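Local coordinates for maltose/maltodextrin-binding protein (Thermus thermophilus, PDB 2GH9) that binds maltotriose in the cleft of a periplasmic binding protein fold and probably serves maltodextrin uptake in Thermus thermophilus, at residues E13-W16 with L17-Q20; G220-D224 with G225-M229; W235-G238 with D239-K242. One frame throughout, in Å; residues are numbered along the deposited sequence.

Contact 3 lies between the other two and touches both, and it holds the sugar-binding W235. In it W235 lies against two glucose units, and the helix that follows carries Y240 and D239 over to contact 2, about 12 Å away between centres. There the ring of F222 meets that of Y240 (F222 CD2 to Y240 CE2, 3.5 Å), while K223 packs on both D239 and Y240. On its other flank contact 3 touches contact 1, 14 Å away between centres, through E13 OE2 and W235 CA at 3.9 Å; in contact 1 the side chain of E13 is about 5 Å from a bound glucose. Contacts 1 and 2 do not touch, their nearest atoms being about 11 Å apart.

Contact 1 of 3, residues E13-W16 with L17-Q20; sequences ELEW and LKEQ
The side chain of Q20 folds back over the indole of W16, one helical turn earlier. This is a CH-pi contact: Q20 CG stands 3.9 Å from the centroid of the five-membered ring, almost straight above one face. The two side chains cross at about a right angle. Q20 CG gets there because it lies beside its own backbone N (chi1 -53°), which turns the chain back toward the preceding turn and over the ring.

Apolar contact continues along the helix. W16 has CG anti to its N (chi1 170°), which lays the six-membered part of the indole beside L17, with W16 CE3 and L17 CB 3.9 Å apart. On another side of the helix the aliphatic part of K18 reaches back, K18 CE lying 4.2 Å from L14 CG.

E15 meets the same lysine differently, by van der Waals contact of a carboxylate with an aliphatic chain: E15 OE2 is 4.0 Å from K18 CD. The charged atoms K18 NZ and E15 OE2 remain 6.4 Å apart, too far for a salt bridge.

Backbone bonding is regular alpha-helical. L17, K18, E19 and Q20 donate to the carbonyls of E13, L14, E15 and W16 in turn, the bond from Q20 N to W16 O measuring 2.9 Å.

These residues belong to helix 11-26, the helical link of the beta-alpha-beta unit between parallel strands 3-7 and 32-36. L14 and L17 pack on both strands, W16 is wedged against helices 280-290 and 293-302 with its ring meeting F299, and E13 forms a salt bridge with R305.

Contact 2 of 3, residues G220-D224 with G225-M229; sequences GAFKD and GALAM
L227 turns its side chain back onto the last turn of the helix, where its CB lies 3.9 Å from A221 CB and its CD2 4.1 Å from F222 CB. F222 and L227 cross at about a right angle. With CG anti to the backbone N (chi1 -159°), the F222 ring reaches out along the departing chain, and the carbonyl oxygen of A228 approaches its edge, 3.7 Å from F222 CE1.

What sets this geometry is the end of the helix, a Schellman motif. A226 N donates to A221 O at 3.0 Å, and G225 N makes a weak bond to F222 O. G225, the C-prime residue, has positive phi (95°); its backbone reverses the chain direction and lets both amides point back at the helix. One water bridges the turn, donating to F222 O and to L227 O (2.7 Å); it also sits above one face of the F222 ring, toward the rim.

Beyond the turn, helix 215-224 passes into strand 227-232, which lies between strands 149-150 and 116-120. A221 and L227 share L150 of one neighbour, F222 packs on I118 and N120 of the other, and M229 reaches helix 131-141.

Contact 3 of 3, residues W235-G238 with D239-K242; sequences WALG and DYKK. With GLC (alpha-D-glucopyranose), chain B; GLC (alpha-D-glucopyranose), chain C.
A236 covers one face of the Y240 ring, its O 3.3 Å from the ring plane, over the centre, and its CB is 3.6 Å from Y240 CZ. The same oxygen accepts the backbone N-H of Y240, so one atom meets both the ring face and the amide. L237 closes in from another direction, its CD2 3.7 Å from Y240 CD2. Y240 CG sits beside its own backbone N (chi1 -55°), which swings the ring back over A236. This is the tightly packed part; Y240 OH is held by D219 and N232, which fixes the phenol at its far end. K241 NZ is likewise held, hydrogen-bonded to Q301 O and G303 O.

The other side is looser and more polar. A water joins the two segments, donating to W235 O at 2.8 Å and accepting from D239 N, with a weak further bond to D239 OD2. K242 extends away from the contact and is exposed.

Ahead of this turn, W235 lays one indole face against two glucose units. C1 of the chain B glucose lies 3.7 Å above the ring plane and C4 of the chain C glucose 3.9 Å, both toward the rim. W235 CG stands between backbone N and carbonyl carbon (chi1 54°), turning the indole toward the sugar. An aromatic face laid against pyranose units is characteristic of maltodextrin sites in periplasmic binding proteins.

Contact 1 of 3, residues E13-W16 with L17-Q20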
# COMPACT_ATOMS: atom_id res chain seq x y z
N GLU A 13 -3.61 7.28 13.45
CA GLU A 13 -3.04 8.07 12.34
C GLU A 13 -3.84 9.32 12.08
O GLU A 13 -3.25 10.40 11.88
CB GLU A 13 -2.96 7.26 11.05
CG GLU A 13 -1.88 6.20 11.04
CD GLU A 13 -1.77 5.51 9.68
OE1 GLU A 13 -2.71 5.63 8.87
OE2 GLU A 13 -0.74 4.84 9.40
N LEU A 14 -5.16 9.17 12.07
CA LEU A 14 -6.08 10.28 11.92
C LEU A 14 -5.94 11.28 13.07
O LEU A 14 -5.98 12.49 12.85
CB LEU A 14 -7.54 9.79 11.85
CG LEU A 14 -8.63 10.86 11.68
CD1 LEU A 14 -8.43 11.64 10.37
CD2 LEU A 14 -10.03 10.22 11.77
N GLU A 15 -5.78 10.76 14.29
CA GLU A 15 -5.64 11.63 15.45
C GLU A 15 -4.36 12.50 15.35
O GLU A 15 -4.41 13.69 15.64
CB GLU A 15 -5.72 10.85 16.77
CG GLU A 15 -6.43 11.64 17.87
CD GLU A 15 -7.93 11.90 17.59
OE1 GLU A 15 -8.70 10.92 17.47
OE2 GLU A 15 -8.35 13.07 17.49
N TRP A 16 -3.26 11.91 14.90
CA TRP A 16 -2.04 12.68 14.58
C TRP A 16 -2.31 13.81 13.58
O TRP A 16 -1.91 14.96 13.79
CB TRP A 16 -0.95 11.73 14.05
CG TRP A 16 0.29 12.38 13.44
CD1 TRP A 16 1.45 12.66 14.08
CD2 TRP A 16 0.48 12.76 12.07
NE1 TRP A 16 2.36 13.18 13.20
CE2 TRP A 16 1.79 13.26 11.96
CE3 TRP A 16 -0.32 12.71 10.93
CZ2 TRP A 16 2.31 13.74 10.77
CZ3 TRP A 16 0.21 13.17 9.73
CH2 TRP A 16 1.51 13.67 9.67
N LEU A 17 -2.99 13.48 12.48
CA LEU A 17 -3.29 14.46 11.45
C LEU A 17 -4.16 15.62 11.98
O LEU A 17 -3.93 16.79 11.63
CB LEU A 17 -3.95 13.80 10.22
CG LEU A 17 -4.28 14.76 9.07
CD1 LEU A 17 -3.09 15.66 8.77
CD2 LEU A 17 -4.76 14.03 7.80
N LYS A 18 -5.15 15.28 12.81
CA LYS A 18 -6.03 16.29 13.42
C LYS A 18 -5.25 17.22 14.34
O LYS A 18 -5.48 18.43 14.33
CB LYS A 18 -7.20 15.62 14.18
CG LYS A 18 -8.26 14.99 13.29
CD LYS A 18 -9.58 14.77 14.06
CE LYS A 18 -10.67 14.20 13.20
NZ LYS A 18 -11.01 15.10 12.05
N GLU A 19 -4.32 16.65 15.11
CA GLU A 19 -3.44 17.40 16.00
C GLU A 19 -2.54 18.36 15.22
O GLU A 19 -2.40 19.53 15.60
CB GLU A 19 -2.53 16.49 16.84
CG GLU A 19 -1.57 17.29 17.77
CD GLU A 19 -0.50 16.46 18.43
OE1 GLU A 19 -0.54 15.21 18.35
OE2 GLU A 19 0.41 17.08 19.03
N GLN A 20 -1.92 17.86 14.15
CA GLN A 20 -1.07 18.72 13.32
C GLN A 20 -1.88 19.86 12.70
O GLN A 20 -1.36 20.97 12.51
CB GLN A 20 -0.34 17.92 12.23
CG GLN A 20 0.47 16.70 12.70
CD GLN A 20 0.98 16.80 14.14
OE1 GLN A 20 0.70 15.95 14.99
NE2 GLN A 20 1.75 17.85 14.42

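Contact 2 of 3, residues G220-D224 with G225-M229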
# COMPACT_ATOMS: atom_id res chain seq x y z
N GLY A 220 -10.63 -7.00 11.08
CA GLY A 220 -11.49 -7.06 12.28
C GLY A 220 -11.10 -8.22 13.18
O GLY A 220 -10.89 -8.05 14.38
N ALA A 221 -10.95 -9.39 12.56
CA ALA A 221 -10.49 -10.60 13.24
C ALA A 221 -9.16 -10.47 13.98
O ALA A 221 -9.03 -10.94 15.11
CB ALA A 221 -10.46 -11.76 12.25
N PHE A 222 -8.17 -9.79 13.38
CA PHE A 222 -6.86 -9.61 14.02
C PHE A 222 -6.94 -8.66 15.21
O PHE A 222 -6.37 -8.94 16.28
CB PHE A 222 -5.82 -9.12 13.01
CG PHE A 222 -4.38 -9.38 13.41
CD1 PHE A 222 -3.80 -10.63 13.23
CD2 PHE A 222 -3.61 -8.36 13.95
CE1 PHE A 222 -2.47 -10.86 13.58
CE2 PHE A 222 -2.28 -8.58 14.30
CZ PHE A 222 -1.70 -9.84 14.12
N LYS A 223 -7.64 -7.54 15.02
CA LYS A 223 -7.90 -6.58 16.11
C LYS A 223 -8.62 -7.22 17.28
O LYS A 223 -8.25 -6.98 18.43
CB LYS A 223 -8.74 -5.39 15.62
CG LYS A 223 -7.93 -4.36 14.88
CD LYS A 223 -8.64 -3.01 14.73
CE LYS A 223 -9.96 -3.10 14.00
NZ LYS A 223 -10.48 -1.73 13.68
N ASP A 224 -9.64 -8.03 16.98
CA ASP A 224 -10.42 -8.74 18.02
C ASP A 224 -9.58 -9.76 18.78
O ASP A 224 -9.89 -10.07 19.91
CB ASP A 224 -11.60 -9.49 17.40
CG ASP A 224 -12.65 -8.58 16.83
OD1 ASP A 224 -12.64 -7.36 17.08
OD2 ASP A 224 -13.53 -9.11 16.13
N GLY A 225 -8.54 -10.29 18.15
CA GLY A 225 -7.68 -11.28 18.77
C GLY A 225 -8.10 -12.70 18.41
O GLY A 225 -7.64 -13.65 19.01
N ALA A 226 -8.99 -12.83 17.43
CA ALA A 226 -9.44 -14.14 16.96
C ALA A 226 -8.55 -14.75 15.83
O ALA A 226 -8.81 -15.88 15.38
CB ALA A 226 -10.89 -14.06 16.50
N LEU A 227 -7.51 -14.02 15.41
CA LEU A 227 -6.73 -14.37 14.21
C LEU A 227 -5.22 -14.41 14.44
O LEU A 227 -4.59 -13.41 14.79
CB LEU A 227 -7.08 -13.43 13.06
CG LEU A 227 -6.33 -13.62 11.73
CD1 LEU A 227 -6.58 -14.98 11.09
CD2 LEU A 227 -6.68 -12.49 10.78
N ALA A 228 -4.65 -15.59 14.20
CA ALA A 228 -3.25 -15.85 14.42
C ALA A 228 -2.33 -15.02 13.52
O ALA A 228 -1.37 -14.41 13.99
CB ALA A 228 -2.97 -17.36 14.20
N MET A 229 -2.62 -15.04 12.23
CA MET A 229 -1.77 -14.44 11.21
C MET A 229 -2.60 -13.69 10.17
O MET A 229 -3.66 -14.15 9.75
CB MET A 229 -0.91 -15.52 10.52
CG MET A 229 0.18 -16.06 11.41
SD MET A 229 1.12 -17.51 10.87
CE MET A 229 -0.11 -18.82 11.04
O HOH W 1 -5.30 -11.63 16.67

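Contact 3 of 3, residues W235-G238 with D239-K242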
# COMPACT_ATOMS: atom_id res chain seq x y z
N TRP A 235 -0.09 0.45 7.78
CA TRP A 235 -1.29 1.27 7.93
C TRP A 235 -2.28 0.73 8.95
O TRP A 235 -3.17 1.48 9.38
CB TRP A 235 -2.03 1.45 6.59
CG TRP A 235 -2.34 0.16 5.93
CD1 TRP A 235 -3.41 -0.67 6.18
CD2 TRP A 235 -1.55 -0.49 4.94
NE1 TRP A 235 -3.32 -1.80 5.38
CE2 TRP A 235 -2.19 -1.70 4.62
CE3 TRP A 235 -0.36 -0.15 4.29
CZ2 TRP A 235 -1.69 -2.57 3.64
CZ3 TRP A 235 0.13 -1.01 3.32
CH2 TRP A 235 -0.53 -2.21 3.02
N ALA A 236 -2.18 -0.56 9.27
CA ALA A 236 -3.12 -1.26 10.16
C ALA A 236 -2.63 -1.28 11.62
O ALA A 236 -3.39 -1.60 12.53
CB ALA A 236 -3.35 -2.69 9.66
N LEU A 237 -1.35 -0.94 11.82
CA LEU A 237 -0.67 -1.09 13.10
C LEU A 237 -1.16 -0.14 14.17
O LEU A 237 -1.11 -0.50 15.34
CB LEU A 237 0.84 -0.96 12.93
CG LEU A 237 1.49 -2.10 12.15
CD1 LEU A 237 3.01 -1.96 12.03
CD2 LEU A 237 1.13 -3.47 12.74
N GLY A 238 -1.62 1.06 13.78
CA GLY A 238 -2.20 2.01 14.72
C GLY A 238 -3.31 1.37 15.53
O GLY A 238 -3.30 1.42 16.77
N ASP A 239 -4.25 0.74 14.83
CA ASP A 239 -5.38 0.07 15.47
C ASP A 239 -4.99 -1.20 16.21
O ASP A 239 -5.61 -1.52 17.22
CB ASP A 239 -6.48 -0.23 14.45
CG ASP A 239 -7.07 1.03 13.84
OD1 ASP A 239 -7.38 1.97 14.60
OD2 ASP A 239 -7.26 1.08 12.60
N TYR A 240 -3.94 -1.90 15.75
CA TYR A 240 -3.37 -3.03 16.49
C TYR A 240 -2.64 -2.61 17.78
O TYR A 240 -2.76 -3.30 18.81
CB TYR A 240 -2.42 -3.91 15.63
CG TYR A 240 -3.01 -4.45 14.34
CD1 TYR A 240 -4.39 -4.41 14.09
CD2 TYR A 240 -2.18 -5.01 13.36
CE1 TYR A 240 -4.93 -4.87 12.90
CE2 TYR A 240 -2.72 -5.49 12.17
CZ TYR A 240 -4.09 -5.42 11.94
OH TYR A 240 -4.64 -5.88 10.77
N LYS A 241 -1.87 -1.52 17.72
CA LYS A 241 -1.24 -0.96 18.91
C LYS A 241 -2.33 -0.52 19.91
O LYS A 241 -2.23 -0.79 21.10
CB LYS A 241 -0.32 0.24 18.58
CG LYS A 241 0.94 -0.07 17.81
CD LYS A 241 1.65 1.22 17.34
CE LYS A 241 3.05 0.92 16.79
NZ LYS A 241 3.78 2.13 16.32
N LYS A 242 -3.37 0.13 19.40
CA LYS A 242 -4.47 0.63 20.24
C LYS A 242 -5.27 -0.48 20.91
O LYS A 242 -5.69 -0.35 22.07
CB LYS A 242 -5.41 1.52 19.43
CG LYS A 242 -6.47 2.26 20.25
CD LYS A 242 -7.36 3.15 19.37
CE LYS A 242 -8.70 3.44 20.04
NZ LYS A 242 -9.58 4.39 19.26
C1 GLC B . -3.39 -0.07 1.38
C2 GLC B . -2.20 0.56 0.67
C3 GLC B . -2.62 0.96 -0.76
C4 GLC B . -3.26 -0.18 -1.54
C5 GLC B . -4.38 -0.81 -0.71
C6 GLC B . -4.93 -2.06 -1.40
O2 GLC B . -1.79 1.73 1.38
O3 GLC B . -1.50 1.46 -1.47
O4 GLC B . -3.78 0.31 -2.79
O5 GLC B . -3.90 -1.16 0.61
O6 GLC B . -6.29 -2.32 -1.05
C1 GLC C . -6.78 2.43 4.60
C2 GLC C . -5.28 2.69 4.73
C3 GLC C . -4.60 2.49 3.39
C4 GLC C . -4.89 1.06 2.89
C5 GLC C . -6.40 0.81 2.77
C6 GLC C . -6.70 -0.67 2.44
O1 GLC C . -7.34 3.47 3.81
O2 GLC C . -5.03 4.02 5.25
O3 GLC C . -3.19 2.72 3.46
O4 GLC C . -4.39 0.94 1.57
O5 GLC C . -7.03 1.15 4.00
O6 GLC C . -8.12 -0.92 2.39
O HOH W 2 -4.19 1.62 12.03